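Local coordinates for protein ribonucleoside-diphosphate reductase small chain 2 (Saccharomyces cerevisiae, PDB 1JK0) that works in deoxyribonucleotide synthesis as a small subunit of ribonucleotide reductase, needed for its partner small subunit to fold and for assembly with the large subunits, at residues I242-I247 against G290-Y295; E186-A191 against T248-I253. One frame throughout, in Å; residues are numbered along the deposited sequence.

How the interactions relate
From the N terminus, the segments run 186-191, 242-247, 248-253 and 290-295, so the two contacts alternate along the chain and cross rather than nest. Interaction 2 closes a loop of 56 residues that takes in helices 191-200 and 207-232, bringing the end of helix 175-188 against helix 240-258. Interaction 1 closes one of 42 residues, including helix 277-288, and lays the last modelled residues over the earlier part of helix 240-258. Both use that helix, interaction 1 at the surface and interaction 2 in the interior: successive turns of one helix can serve both kinds. The contacts also touch: CG1 of I247 lies 3.6 Å from CD1 of I188, and Y295 packs on T248 and V251.

Interaction 1: residues I242-I247 against G290-Y295; sequences IIEKII and GNEKYY
E244 reaches across to E292 and Y294 because its CG stands opposite the backbone N (chi1 -172°) and the chain runs on extended (chi2 175°), whereas the E292 chain folds back at chi2 (-72°) and so turns its carboxylate toward the helix. The two side chains meet at about a right angle, their carboxylate planes nearly perpendicular, with OE2 of E244 2.9 Å from OE1 of E292. Both atoms are acceptors of like-charged groups and form no bond, and their exact spacing is uncertain at this resolution. The same OE2 lies at the edge of the Y294 ring, near its plane, beside CD1. The aliphatic part of E244 contributes as well, CG being 3.8 Å from CD1 of Y294. Just before E292 in the chain, N291 sets its amide against the I243 side chain, with OD1 3.3 Å from CD1 of I243. Its ND2 faces CB of E244 at 3.7 Å, but hydrogen-bonds to the carbonyl O of P240. No hydrogen bond joins the two segments. This is a surface contact of the ferritin-like helical fold of the small subunit, in which the loop after helix 277-288 passes over helix 240-258.

Interaction 2: residues E186-A191 against T248-I253; sequences EGIFQA and TEAVEI
Buried apolar packing, with I188 and F189 set against A250, V251 and I253, joins two parts of the ferritin-like helical bundle of the ribonucleotide reductase small chain. It lies where helix 175-188 ends and the chain turns toward helix 191-200, and its other wall is helix 240-258. All five residues are buried and no hydrogen bond crosses between the segments, so the contact is made by apolar packing. The backbones come near at two places, with CA of F189 6.5 Å from CA of A250 and CA of I188 6.8 Å from CA of V251. The small side chain of A250 is consistent with this close approach, its CB directed at the facing segment. The F189 ring meets the helix obliquely: CE1 approaches CB of A250 at 3.4 Å, while CE2, across the ring from CE1, comes to 4.1 Å from CG2 of I253. F163 of helix 155-166 also touches A250 and I253, and K160 of that helix meets F189, adding a third helix to the cluster. Without the ring, as with an alanine at F189, CG2 of I253 would probably lose its aromatic neighbour and a gap open beside A250. The F189 side chain is about 11 Å from that of Y131, predicted to be the active-site residue. I188 serves the neighbouring part of the interface. Its CD1 approaches CB of A250 at 4.3 Å, and its CG2, opposite the backbone N, meets CG2 of V251 at 4.0 Å, the two side chains crossing at about a right angle.

Interaction 1: residues I242-I247 against G290-Y295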
# COMPACT_ATOMS: atom_id res chain seq x y z
N ILE B 242 24.62 15.56 19.32
CA ILE B 242 23.48 14.66 19.52
C ILE B 242 23.55 13.51 18.51
O ILE B 242 23.26 12.36 18.84
CB ILE B 242 22.14 15.38 19.34
CG1 ILE B 242 22.05 16.57 20.29
CG2 ILE B 242 21.00 14.42 19.62
CD1 ILE B 242 20.78 17.38 20.16
N ILE B 243 23.93 13.82 17.27
CA ILE B 243 24.04 12.81 16.24
C ILE B 243 25.00 11.74 16.75
O ILE B 243 24.62 10.58 16.96
CB ILE B 243 24.61 13.39 14.94
CG1 ILE B 243 23.65 14.44 14.38
CG2 ILE B 243 24.82 12.27 13.92
CD1 ILE B 243 24.10 15.08 13.10
N GLU B 244 26.25 12.13 16.95
CA GLU B 244 27.25 11.21 17.45
C GLU B 244 26.77 10.56 18.75
O GLU B 244 27.26 9.49 19.13
CB GLU B 244 28.58 11.93 17.67
CG GLU B 244 29.73 11.01 18.01
CD GLU B 244 31.05 11.73 18.10
OE1 GLU B 244 31.17 12.65 18.94
OE2 GLU B 244 31.98 11.38 17.34
N LYS B 245 25.82 11.20 19.43
CA LYS B 245 25.29 10.66 20.68
C LYS B 245 24.26 9.56 20.42
O LYS B 245 24.08 8.66 21.24
CB LYS B 245 24.66 11.76 21.54
CG LYS B 245 25.67 12.69 22.25
CD LYS B 245 24.97 13.69 23.20
CE LYS B 245 24.30 13.00 24.39
NZ LYS B 245 23.58 13.93 25.31
N ILE B 246 23.58 9.65 19.28
CA ILE B 246 22.57 8.66 18.91
C ILE B 246 23.20 7.40 18.32
O ILE B 246 22.78 6.28 18.65
CB ILE B 246 21.57 9.26 17.90
CG1 ILE B 246 20.92 10.50 18.51
CG2 ILE B 246 20.50 8.23 17.55
CD1 ILE B 246 19.98 11.23 17.58
N ILE B 247 24.20 7.58 17.46
CA ILE B 247 24.88 6.45 16.84
C ILE B 247 25.62 5.58 17.85
O ILE B 247 25.42 4.36 17.91
CB ILE B 247 25.89 6.92 15.79
CG1 ILE B 247 25.17 7.24 14.48
CG2 ILE B 247 26.96 5.85 15.58
CD1 ILE B 247 24.25 8.42 14.57
N GLY B 290 26.90 14.12 8.15
CA GLY B 290 27.74 15.30 8.26
C GLY B 290 28.28 15.44 9.67
O GLY B 290 27.94 16.38 10.40
N ASN B 291 29.12 14.49 10.06
CA ASN B 291 29.74 14.46 11.38
C ASN B 291 31.16 13.92 11.25
O ASN B 291 31.62 13.60 10.15
CB ASN B 291 28.95 13.55 12.32
CG ASN B 291 28.18 14.33 13.37
OD1 ASN B 291 27.38 15.21 13.05
ND2 ASN B 291 28.41 14.00 14.64
N GLU B 292 31.84 13.81 12.38
CA GLU B 292 33.20 13.31 12.40
C GLU B 292 33.20 11.85 12.80
O GLU B 292 32.38 11.43 13.62
CB GLU B 292 34.05 14.12 13.39
CG GLU B 292 33.71 13.87 14.87
CD GLU B 292 32.37 14.46 15.30
OE1 GLU B 292 31.95 14.19 16.45
OE2 GLU B 292 31.75 15.21 14.49
N LYS B 293 34.12 11.08 12.23
CA LYS B 293 34.21 9.66 12.54
C LYS B 293 34.59 9.49 14.01
O LYS B 293 35.72 9.79 14.39
CB LYS B 293 35.28 9.02 11.65
CG LYS B 293 35.52 9.74 10.35
CD LYS B 293 36.30 8.85 9.39
CE LYS B 293 35.46 7.64 9.03
NZ LYS B 293 34.20 8.03 8.34
N TYR B 294 33.66 9.00 14.82
CA TYR B 294 33.91 8.81 16.24
C TYR B 294 34.93 7.72 16.60
O TYR B 294 35.63 7.84 17.61
CB TYR B 294 32.60 8.51 16.96
CG TYR B 294 32.79 8.32 18.44
CD1 TYR B 294 32.98 9.42 19.28
CD2 TYR B 294 32.82 7.04 19.01
CE1 TYR B 294 33.17 9.25 20.65
CE2 TYR B 294 33.02 6.87 20.38
CZ TYR B 294 33.19 7.98 21.19
OH TYR B 294 33.37 7.82 22.55
N TYR B 295 35.00 6.66 15.81
CA TYR B 295 35.93 5.57 16.07
C TYR B 295 37.17 5.68 15.18
O TYR B 295 37.43 4.74 14.39
CB TYR B 295 35.24 4.22 15.85
CG TYR B 295 33.92 4.09 16.57
CD1 TYR B 295 32.73 4.56 16.01
CD2 TYR B 295 33.85 3.50 17.84
CE1 TYR B 295 31.52 4.46 16.68
CE2 TYR B 295 32.64 3.39 18.52
CZ TYR B 295 31.48 3.87 17.94
OH TYR B 295 30.29 3.78 18.62

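Interaction 2: residues E186-A191 against T248-I253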
# COMPACT_ATOMS: atom_id res chain seq x y z
N GLU B 186 18.52 0.99 11.04
CA GLU B 186 18.46 0.39 9.72
C GLU B 186 19.81 -0.09 9.22
O GLU B 186 19.92 -1.19 8.68
CB GLU B 186 17.88 1.41 8.74
CG GLU B 186 17.19 0.80 7.56
CD GLU B 186 16.01 -0.03 7.98
OE1 GLU B 186 15.09 0.53 8.63
OE2 GLU B 186 16.00 -1.25 7.67
N GLY B 187 20.84 0.74 9.40
CA GLY B 187 22.17 0.40 8.92
C GLY B 187 23.17 -0.04 9.96
O GLY B 187 23.94 -0.97 9.72
N ILE B 188 23.19 0.63 11.11
CA ILE B 188 24.13 0.26 12.16
C ILE B 188 23.77 -1.11 12.70
O ILE B 188 24.44 -2.09 12.41
CB ILE B 188 24.11 1.27 13.33
CG1 ILE B 188 24.44 2.68 12.82
CG2 ILE B 188 25.12 0.85 14.40
CD1 ILE B 188 24.42 3.74 13.90
N PHE B 189 22.70 -1.16 13.48
CA PHE B 189 22.25 -2.40 14.10
C PHE B 189 22.66 -3.72 13.47
O PHE B 189 23.80 -4.14 13.61
CB PHE B 189 20.75 -2.39 14.31
CG PHE B 189 20.34 -1.80 15.61
CD1 PHE B 189 20.52 -0.44 15.85
CD2 PHE B 189 19.87 -2.61 16.64
CE1 PHE B 189 20.23 0.10 17.10
CE2 PHE B 189 19.58 -2.08 17.89
CZ PHE B 189 19.76 -0.71 18.12
N GLN B 190 21.74 -4.37 12.77
CA GLN B 190 22.06 -5.67 12.20
C GLN B 190 23.27 -5.79 11.27
O GLN B 190 23.40 -6.79 10.56
CB GLN B 190 20.83 -6.23 11.52
CG GLN B 190 19.68 -6.42 12.48
CD GLN B 190 18.45 -6.89 11.78
OE1 GLN B 190 17.90 -6.18 10.95
NE2 GLN B 190 18.01 -8.10 12.10
N ALA B 191 24.16 -4.81 11.29
CA ALA B 191 25.35 -4.86 10.44
C ALA B 191 26.14 -6.11 10.78
O ALA B 191 26.76 -6.74 9.91
CB ALA B 191 26.21 -3.61 10.65
N THR B 248 26.48 6.21 18.64
CA THR B 248 27.26 5.51 19.65
C THR B 248 26.39 4.52 20.41
O THR B 248 26.68 3.32 20.43
CB THR B 248 27.91 6.49 20.64
OG1 THR B 248 28.85 7.31 19.95
CG2 THR B 248 28.63 5.75 21.74
N GLU B 249 25.31 5.02 21.01
CA GLU B 249 24.40 4.17 21.76
C GLU B 249 23.98 2.91 21.00
O GLU B 249 23.94 1.82 21.58
CB GLU B 249 23.14 4.96 22.16
CG GLU B 249 23.43 6.22 22.94
CD GLU B 249 22.20 6.79 23.61
OE1 GLU B 249 22.27 7.93 24.11
OE2 GLU B 249 21.15 6.11 23.64
N ALA B 250 23.66 3.05 19.71
CA ALA B 250 23.25 1.92 18.89
C ALA B 250 24.45 1.02 18.61
O ALA B 250 24.30 -0.19 18.40
CB ALA B 250 22.66 2.40 17.58
N VAL B 251 25.64 1.60 18.61
CA VAL B 251 26.84 0.81 18.38
C VAL B 251 27.07 -0.01 19.64
O VAL B 251 27.57 -1.13 19.57
CB VAL B 251 28.05 1.71 18.08
CG1 VAL B 251 29.30 0.86 17.91
CG2 VAL B 251 27.80 2.52 16.82
N GLU B 252 26.69 0.54 20.79
CA GLU B 252 26.85 -0.19 22.04
C GLU B 252 25.81 -1.30 22.12
O GLU B 252 26.12 -2.43 22.48
CB GLU B 252 26.70 0.75 23.25
CG GLU B 252 27.80 1.80 23.38
CD GLU B 252 27.53 2.78 24.51
OE1 GLU B 252 28.25 3.80 24.60
OE2 GLU B 252 26.59 2.54 25.30
N ILE B 253 24.57 -0.96 21.78
CA ILE B 253 23.49 -1.94 21.82
C ILE B 253 23.72 -3.00 20.74
O ILE B 253 23.14 -4.08 20.80
CB ILE B 253 22.11 -1.28 21.59
CG1 ILE B 253 21.90 -0.12 22.57
CG2 ILE B 253 21.00 -2.31 21.78
CD1 ILE B 253 20.52 0.54 22.47